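Local coordinates for 2-oxoadipate dioxygenase/decarboxylase, chloroplastic/amyloplastic (Oryza sativa, PDB 6W1K), which catalyses the iron(II)-dependent decarboxylation and hydroxylation of 2-oxoadipate to D-2-hydroxyglutarate, a step of lysine breakdown in rice plastids, at residues Ile139-Lys142 and Tyr143-Ser147. Residues are numbered along the deposited sequence; the frame is centred on the assembly and turned at random.
Sequences IIQK and YIRTS
The Tyr143 ring meets CG2 of Ile139 at its edge and in its plane, 3.9 Å from CE2, while CE of Lys142 approaches the same ring obliquely, 3.8 Å from CE2. A bend at chi3 (69°) in the otherwise extended lysine chain carries its end alongside the ring. Lys142 NZ, by a salt bridge, and Tyr143 OH, by a hydrogen bond, both reach Asp172 OD2 on helix 170-179. In the second pair, Gln141 and Arg145, two flat groups meet, with amide and guanidinium planes 15° apart. NE2 of Gln141 sits at the guanidinium edge, 3.3 Å from NE of Arg145; both atoms are donors, and Asp68 OD1 accepts from NE2 and from Arg145 NH2. On the buried side, CG2 of Ile140 packs on CG1 of Ile144 at 4.1 Å. The helical backbone bonds include Ile144 N to Ile140 O (2.9 Å), and Thr146 OG1 donates to a lone pair of Tyr143 O at 2.8 Å. The salt bridges of this amphipathic part of helix 134-147 link it to helix 170-179 and to the segment between strand 57-65 and helix 72-81; the cationic partners would be expected to keep Asp68 and Asp172 ionised.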
loop_
_atom_site.group_PDB
_atom_site.type_symbol
_atom_site.label_atom_id
_atom_site.label_comp_id
_atom_site.label_asym_id
_atom_site.label_seq_id
_atom_site.Cartn_x
_atom_site.Cartn_y
_atom_site.Cartn_z
ATOM N N ILE A 139 -5.929 -7.443 24.060
ATOM C CA ILE A 139 -4.518 -7.428 23.711
ATOM C C ILE A 139 -4.189 -6.146 22.947
ATOM O O ILE A 139 -3.229 -5.434 23.260
ATOM C CB ILE A 139 -4.157 -8.679 22.888
ATOM C CG1 ILE A 139 -4.099 -9.930 23.747
ATOM C CG2 ILE A 139 -2.817 -8.448 22.150
ATOM C CD1 ILE A 139 -4.156 -11.200 22.926
ATOM N N ILE A 140 -5.019 -5.806 21.965
ATOM C CA ILE A 140 -4.763 -4.597 21.194
ATOM C C ILE A 140 -4.860 -3.375 22.088
ATOM O O ILE A 140 -4.034 -2.454 22.000
ATOM C CB ILE A 140 -5.738 -4.519 20.004
ATOM C CG1 ILE A 140 -5.353 -5.586 18.989
ATOM C CG2 ILE A 140 -5.725 -3.127 19.366
ATOM C CD1 ILE A 140 -6.473 -5.932 17.983
ATOM N N GLN A 141 -5.868 -3.343 22.960
ATOM C CA GLN A 141 -6.026 -2.222 23.874
ATOM C C GLN A 141 -4.802 -2.054 24.767
ATOM O O GLN A 141 -4.428 -0.925 25.105
ATOM C CB GLN A 141 -7.270 -2.405 24.732
ATOM C CG GLN A 141 -7.728 -1.161 25.413
ATOM C CD GLN A 141 -8.185 -0.077 24.429
ATOM O OE1 GLN A 141 -8.813 -0.355 23.394
ATOM N NE2 GLN A 141 -7.854 1.174 24.753
ATOM N N LYS A 142 -4.193 -3.166 25.201
ATOM C CA LYS A 142 -2.997 -3.076 26.036
ATOM C C LYS A 142 -1.888 -2.325 25.304
ATOM O O LYS A 142 -1.222 -1.450 25.874
ATOM C CB LYS A 142 -2.509 -4.476 26.439
ATOM C CG LYS A 142 -1.141 -4.474 27.151
ATOM C CD LYS A 142 -0.718 -5.865 27.633
ATOM C CE LYS A 142 -0.402 -6.788 26.463
ATOM N NZ LYS A 142 0.301 -8.053 26.914
ATOM N N TYR A 143 -1.640 -2.694 24.046
ATOM C CA TYR A 143 -0.571 -2.024 23.315
ATOM C C TYR A 143 -0.928 -0.579 23.017
ATOM O O TYR A 143 -0.075 0.313 23.163
ATOM C CB TYR A 143 -0.254 -2.797 22.051
ATOM C CG TYR A 143 0.453 -4.064 22.393
ATOM C CD1 TYR A 143 1.790 -4.057 22.747
ATOM C CD2 TYR A 143 -0.213 -5.250 22.449
ATOM C CE1 TYR A 143 2.451 -5.202 23.088
ATOM C CE2 TYR A 143 0.436 -6.388 22.758
ATOM C CZ TYR A 143 1.778 -6.373 23.094
ATOM O OH TYR A 143 2.459 -7.514 23.463
ATOM N N ILE A 144 -2.184 -0.320 22.645
ATOM C CA ILE A 144 -2.611 1.058 22.406
ATOM C C ILE A 144 -2.364 1.913 23.655
ATOM O O ILE A 144 -1.918 3.060 23.562
ATOM C CB ILE A 144 -4.092 1.105 21.985
ATOM C CG1 ILE A 144 -4.338 0.535 20.575
ATOM C CG2 ILE A 144 -4.630 2.525 22.063
ATOM C CD1 ILE A 144 -3.474 1.049 19.546
ATOM N N ARG A 145 -2.657 1.371 24.845
ATOM C CA ARG A 145 -2.387 2.124 26.071
ATOM C C ARG A 145 -0.893 2.428 26.225
ATOM O O ARG A 145 -0.523 3.540 26.614
ATOM C CB ARG A 145 -2.918 1.385 27.299
ATOM C CG ARG A 145 -4.457 1.442 27.410
ATOM C CD ARG A 145 -5.024 2.899 27.423
ATOM N NE ARG A 145 -5.693 3.277 26.166
ATOM C CZ ARG A 145 -5.570 4.464 25.563
ATOM N NH1 ARG A 145 -4.804 5.418 26.097
ATOM N NH2 ARG A 145 -6.215 4.701 24.420
ATOM N N THR A 146 -0.018 1.484 25.857
ATOM C CA THR A 146 1.413 1.720 26.007
ATOM C C THR A 146 1.936 2.808 25.074
ATOM O O THR A 146 3.033 3.338 25.316
ATOM C CB THR A 146 2.259 0.444 25.782
ATOM O OG1 THR A 146 2.379 0.106 24.396
ATOM C CG2 THR A 146 1.703 -0.753 26.544
ATOM N N SER A 147 1.182 3.135 24.028
ATOM C CA SER A 147 1.572 4.065 22.961
ATOM C C SER A 147 1.244 5.505 23.280
ATOM O O SER A 147 1.774 6.406 22.627
ATOM C CB SER A 147 0.866 3.649 21.663
ATOM O OG SER A 147 1.315 4.398 20.540
#